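Local coordinates for putative cell surface protein (Streptococcus pyogenes, PDB 4OFQ) that probably serves as a cell-surface adhesin of the antigen I/II family, of which this is the C-terminal, beta-sandwich part, at residues S32-S37 against S189-H194; D233-K238 against Y331-P336. One frame throughout, in Å; residues are numbered along the deposited sequence.

Interaction 1: S32-S37 against S189-H194; sequences SVLPNS and SELTVH
In one of its two conformers, the one described here, L191 has CG set beside its backbone N (chi1 -50°) and hangs over the 34-35 corner, while S189 OG, likewise beside its own N (chi1 -75°), turns to S32. L191 and P35 meet tip to tip: in this conformer L191 CD1 lies 3.5 Å from P35 CD and touches CG of the same ring almost as closely. The second methyl goes to L34, whose side chain crosses that of L191 at about a right angle, L191 CD2 lying 4.0 Å from L34 CD2. One direct hydrogen bond joins the backbones, S189 N to V33 O at 3.3 Å, fairly straight (163° at the hydrogen). Here the chain leaves strand 177-188 of the first beta-sandwich domain and starts the linker to strand 194-198 of the second, so the contact lies at the junction of the two domains, with strand 32-33 at the margin of a mixed sheet. The two serine hydroxyls share a water, which sits 2.7 Å from S32 OG and 2.6 Å from S189 OG and bridges this buried spot. P35 is presented by a type I turn from L34 to S37, closed by S37 N to L34 O and braced by L34 N to S37 OG at 2.8 Å. Beyond the linker, W224, N335 and V337 also pack on L191.

Interaction 2: D233-K238 against Y331-P336; sequences DLTEYK and YVNGNP
N333 lays its side-chain amide along the backbone of 233-236 and grips it at both ends. ND2 gives a hydrogen bond to D233 O (2.8 Å) that lies in both the amide plane and the carbonyl plane; OD1 takes T235 N (2.7 Å) and E236 N (3.1 Å) from one face of its plane, with T235 OG1 adding a weak third bond. These bonds fix the rotation of the amide. E236 answers from its side: with CG anti to the backbone N (chi1 175°) and the chain extended beyond, OE1 reaches G334 N at 2.7 Å, while the carboxylate runs beside Y331 CB. E236 O receives N333 N at 2.9 Å.

N333 and G334 are presented by a type I' beta turn from V332 to N335, the tip of a hairpin, and N335 ND2 folds back onto V332 O. Further along, K238 and Y331 form an antiparallel hydrogen-bonded pair, and Y237 faces V332 in a non-hydrogen-bonded one, Y237 CD2 lying 4.2 Å from V332 CG2. The Y237 hydroxyl bonds to W224 O, and its ring meets F308 edge-to-face. Strand 237-242 lies between strands 323-332 and 289-294 in the antiparallel sheet, and the turn carries 323-332 back into 335-338.

In the fold
From the N terminus, strand 32-33 and its turn wait through about 150 residues, most of the first sandwich, until the chain emerges from strand 177-188; interaction 1 closes that loop where the second domain begins. Interaction 2 opens later, at 233-238, and closes after some 90 residues at 331-336, so the two loops follow in series and neither nests nor crosses. Their centres are nevertheless about 10 Å apart, and N36 joins them: its side-chain amide probably bonds to N335 ND2 and N333 O, and its backbone N bonds to N335 OD1. The first domain's turn thus abuts the hairpin of the second, alongside the covalent linker.

Interaction 1: S32-S37 against S189-H194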
loop_
_atom_site.group_PDB
_atom_site.type_symbol
_atom_site.label_atom_id
_atom_site.label_comp_id
_atom_site.label_asym_id
_atom_site.label_seq_id
_atom_site.Cartn_x
_atom_site.Cartn_y
_atom_site.Cartn_z
ATOM N N SER A 32 4.592 6.654 -1.073
ATOM C CA SER A 32 4.500 5.541 -0.140
ATOM C C SER A 32 3.063 5.007 -0.026
ATOM O O SER A 32 2.071 5.739 -0.242
ATOM C CB SER A 32 5.060 5.924 1.237
ATOM O OG SER A 32 4.349 7.014 1.784
ATOM N N VAL A 33 2.963 3.724 0.302
ATOM C CA VAL A 33 1.680 3.042 0.446
ATOM C C VAL A 33 1.726 2.233 1.735
ATOM O O VAL A 33 2.753 2.207 2.411
ATOM C CB VAL A 33 1.393 2.103 -0.749
ATOM C CG1 VAL A 33 1.342 2.902 -2.044
ATOM C CG2 VAL A 33 2.468 0.981 -0.830
ATOM N N LEU A 34 0.617 1.573 2.067
ATOM C CA LEU A 34 0.476 0.818 3.310
ATOM C C LEU A 34 0.404 -0.686 3.008
ATOM O O LEU A 34 0.120 -1.071 1.872
ATOM C CB LEU A 34 -0.785 1.296 4.055
ATOM C CG LEU A 34 -0.739 2.780 4.440
ATOM C CD1 LEU A 34 -2.069 3.250 5.021
ATOM C CD2 LEU A 34 0.383 2.998 5.448
ATOM N N PRO A 35 0.681 -1.543 4.015
ATOM C CA PRO A 35 0.695 -2.997 3.805
ATOM C C PRO A 35 -0.594 -3.551 3.159
ATOM O O PRO A 35 -0.555 -4.463 2.316
ATOM C CB PRO A 35 0.842 -3.536 5.223
ATOM C CG PRO A 35 1.647 -2.493 5.932
ATOM C CD PRO A 35 1.183 -1.180 5.356
ATOM N N ASN A 36 -1.734 -3.010 3.567
ATOM C CA ASN A 36 -3.012 -3.481 3.042
ATOM C C ASN A 36 -3.507 -2.707 1.816
ATOM O O ASN A 36 -4.656 -2.871 1.412
ATOM C CB ASN A 36 -4.083 -3.505 4.157
ATOM C CG ASN A 36 -4.494 -2.099 4.624
ATOM O OD1 ASN A 36 -4.096 -1.085 4.040
ATOM N ND2 ASN A 36 -5.310 -2.042 5.679
ATOM N N SER A 37 -2.661 -1.846 1.248
ATOM C CA SER A 37 -3.043 -1.039 0.074
ATOM C C SER A 37 -3.342 -1.898 -1.152
ATOM O O SER A 37 -2.739 -2.954 -1.345
ATOM C CB SER A 37 -1.941 -0.028 -0.297
ATOM O OG SER A 37 -1.761 0.945 0.733
ATOM N N SER A 189 5.825 1.775 3.534
ATOM C CA SER A 189 6.154 2.271 4.857
ATOM C C SER A 189 6.215 1.111 5.842
ATOM O O SER A 189 5.358 0.229 5.818
ATOM C CB SER A 189 5.106 3.284 5.314
ATOM O OG SER A 189 5.287 4.514 4.650
ATOM N N GLU A 190 7.246 1.089 6.674
ATOM C CA GLU A 190 7.295 0.102 7.737
ATOM C C GLU A 190 6.572 0.698 8.926
ATOM O O GLU A 190 6.978 1.733 9.455
ATOM C CB GLU A 190 8.725 -0.259 8.112
ATOM C CG GLU A 190 8.794 -1.333 9.186
ATOM C CD GLU A 190 10.215 -1.728 9.529
ATOM O OE1 GLU A 190 11.126 -1.404 8.738
ATOM O OE2 GLU A 190 10.418 -2.356 10.592
ATOM N N LEU A 191 5.494 0.033 9.333
ATOM C CA LEU A 191 4.650 0.488 10.426
ATOM C C LEU A 191 5.163 -0.067 11.745
ATOM O O LEU A 191 5.300 -1.278 11.890
ATOM C CB LEU A 191 3.215 -0.005 10.212
ATOM C CG LEU A 191 2.627 0.264 8.832
ATOM C CD1 LEU A 191 1.215 -0.305 8.731
ATOM C CD2 LEU A 191 2.634 1.760 8.556
ATOM N N THR A 192 5.440 0.816 12.704
ATOM C CA THR A 192 5.789 0.383 14.060
ATOM C C THR A 192 5.147 1.348 15.061
ATOM O O THR A 192 4.975 2.535 14.774
ATOM C CB THR A 192 7.335 0.310 14.307
ATOM O OG1 THR A 192 7.886 1.627 14.343
ATOM C CG2 THR A 192 8.052 -0.496 13.233
ATOM N N VAL A 193 4.761 0.832 16.221
ATOM C CA VAL A 193 4.321 1.695 17.316
ATOM C C VAL A 193 4.965 1.206 18.606
ATOM O O VAL A 193 5.422 0.068 18.681
ATOM C CB VAL A 193 2.775 1.728 17.479
ATOM C CG1 VAL A 193 2.129 2.463 16.283
ATOM C CG2 VAL A 193 2.222 0.322 17.621
ATOM N N HIS A 194 5.007 2.066 19.615
ATOM C CA HIS A 194 5.673 1.718 20.861
ATOM C C HIS A 194 4.813 2.059 22.066
ATOM O O HIS A 194 4.051 3.032 22.056
ATOM C CB HIS A 194 7.033 2.416 20.956
ATOM C CG HIS A 194 7.967 2.064 19.840
ATOM N ND1 HIS A 194 7.995 2.754 18.648
ATOM C CD2 HIS A 194 8.894 1.083 19.729
ATOM C CE1 HIS A 194 8.903 2.218 17.852
ATOM N NE2 HIS A 194 9.463 1.202 18.485
HETATM O O HOH W 1 3.131 5.669 3.843
#

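Interaction 2: D233-K238 against Y331-P336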
loop_
_atom_site.group_PDB
_atom_site.type_symbol
_atom_site.label_atom_id
_atom_site.label_comp_id
_atom_site.label_asym_id
_atom_site.label_seq_id
_atom_site.Cartn_x
_atom_site.Cartn_y
_atom_site.Cartn_z
ATOM N N ASP A 233 -4.947 9.142 1.518
ATOM C CA ASP A 233 -5.481 9.998 2.573
ATOM C C ASP A 233 -5.838 9.153 3.784
ATOM O O ASP A 233 -5.814 7.923 3.719
ATOM C CB ASP A 233 -6.705 10.735 2.046
ATOM C CG ASP A 233 -6.386 11.537 0.813
ATOM O OD1 ASP A 233 -5.407 12.300 0.874
ATOM O OD2 ASP A 233 -7.068 11.371 -0.223
ATOM N N LEU A 234 -6.179 9.806 4.887
ATOM C CA LEU A 234 -6.429 9.099 6.143
ATOM C C LEU A 234 -7.914 8.819 6.395
ATOM O O LEU A 234 -8.731 9.728 6.328
ATOM C CB LEU A 234 -5.842 9.889 7.310
ATOM C CG LEU A 234 -4.310 9.919 7.348
ATOM C CD1 LEU A 234 -3.779 10.887 8.413
ATOM C CD2 LEU A 234 -3.783 8.506 7.577
ATOM N N THR A 235 -8.263 7.561 6.680
ATOM C CA THR A 235 -9.651 7.222 7.015
ATOM C C THR A 235 -9.810 6.607 8.416
ATOM O O THR A 235 -10.917 6.553 8.965
ATOM C CB THR A 235 -10.311 6.320 5.953
ATOM O OG1 THR A 235 -9.513 5.154 5.736
ATOM C CG2 THR A 235 -10.456 7.067 4.641
ATOM N N GLU A 236 -8.703 6.142 8.986
ATOM C CA GLU A 236 -8.719 5.561 10.337
ATOM C C GLU A 236 -7.379 5.761 11.033
ATOM O O GLU A 236 -6.327 5.583 10.417
ATOM C CB GLU A 236 -9.021 4.066 10.275
ATOM C CG GLU A 236 -8.927 3.349 11.637
ATOM C CD GLU A 236 -9.213 1.864 11.545
ATOM O OE1 GLU A 236 -8.607 1.187 10.687
ATOM O OE2 GLU A 236 -10.054 1.372 12.332
ATOM N N TYR A 237 -7.435 6.120 12.316
ATOM C CA TYR A 237 -6.251 6.255 13.174
ATOM C C TYR A 237 -6.812 6.075 14.583
ATOM O O TYR A 237 -7.363 7.008 15.189
ATOM C CB TYR A 237 -5.586 7.627 13.009
ATOM C CG TYR A 237 -4.160 7.751 13.561
ATOM C CD1 TYR A 237 -3.921 7.997 14.922
ATOM C CD2 TYR A 237 -3.065 7.666 12.716
ATOM C CE1 TYR A 237 -2.609 8.127 15.427
ATOM C CE2 TYR A 237 -1.759 7.789 13.202
ATOM C CZ TYR A 237 -1.535 8.019 14.553
ATOM O OH TYR A 237 -0.228 8.159 14.995
ATOM N N LYS A 238 -6.711 4.851 15.078
ATOM C CA LYS A 238 -7.409 4.443 16.294
ATOM C C LYS A 238 -6.490 3.643 17.206
ATOM O O LYS A 238 -5.821 2.708 16.753
ATOM C CB LYS A 238 -8.628 3.594 15.911
ATOM C CG LYS A 238 -9.438 3.085 17.104
ATOM C CD LYS A 238 -10.751 2.462 16.653
ATOM C CE LYS A 238 -10.548 1.125 15.978
ATOM N NZ LYS A 238 -11.879 0.469 15.734
ATOM N N TYR A 331 -4.562 1.195 14.726
ATOM C CA TYR A 331 -5.120 0.857 13.419
ATOM C C TYR A 331 -4.974 2.089 12.551
ATOM O O TYR A 331 -5.541 3.126 12.860
ATOM C CB TYR A 331 -6.588 0.451 13.547
ATOM C CG TYR A 331 -6.759 -0.905 14.195
ATOM C CD1 TYR A 331 -6.817 -1.031 15.575
ATOM C CD2 TYR A 331 -6.836 -2.066 13.425
ATOM C CE1 TYR A 331 -6.961 -2.272 16.179
ATOM C CE2 TYR A 331 -6.975 -3.302 14.017
ATOM C CZ TYR A 331 -7.042 -3.400 15.393
ATOM O OH TYR A 331 -7.172 -4.628 15.992
ATOM N N VAL A 332 -4.166 1.996 11.497
ATOM C CA VAL A 332 -4.021 3.111 10.563
ATOM C C VAL A 332 -4.569 2.664 9.220
ATOM O O VAL A 332 -3.990 1.774 8.595
ATOM C CB VAL A 332 -2.539 3.490 10.362
ATOM C CG1 VAL A 332 -2.423 4.685 9.412
ATOM C CG2 VAL A 332 -1.892 3.807 11.697
ATOM N N ASN A 333 -5.677 3.268 8.780
ATOM C CA ASN A 333 -6.337 2.837 7.551
ATOM C C ASN A 333 -6.499 1.309 7.483
ATOM O O ASN A 333 -6.175 0.675 6.490
ATOM C CB ASN A 333 -5.618 3.386 6.302
ATOM C CG ASN A 333 -5.873 4.879 6.085
ATOM O OD1 ASN A 333 -6.422 5.556 6.947
ATOM N ND2 ASN A 333 -5.484 5.389 4.924
ATOM N N GLY A 334 -6.973 0.723 8.576
ATOM C CA GLY A 334 -7.233 -0.702 8.605
ATOM C C GLY A 334 -6.035 -1.603 8.866
ATOM O O GLY A 334 -6.212 -2.816 9.011
ATOM N N ASN A 335 -4.830 -1.032 8.929
ATOM C CA ASN A 335 -3.630 -1.824 9.225
ATOM C C ASN A 335 -3.405 -1.873 10.725
ATOM O O ASN A 335 -3.219 -0.836 11.347
ATOM C CB ASN A 335 -2.384 -1.211 8.574
ATOM C CG ASN A 335 -2.473 -1.171 7.059
ATOM O OD1 ASN A 335 -2.139 -2.145 6.378
ATOM N ND2 ASN A 335 -2.915 -0.044 6.525
ATOM N N PRO A 336 -3.436 -3.071 11.315
ATOM C CA PRO A 336 -3.148 -3.153 12.752
ATOM C C PRO A 336 -1.650 -3.128 13.001
ATOM O O PRO A 336 -0.910 -3.858 12.327
ATOM C CB PRO A 336 -3.723 -4.516 13.149
ATOM C CG PRO A 336 -3.683 -5.325 11.900
ATOM C CD PRO A 336 -3.881 -4.359 10.755
#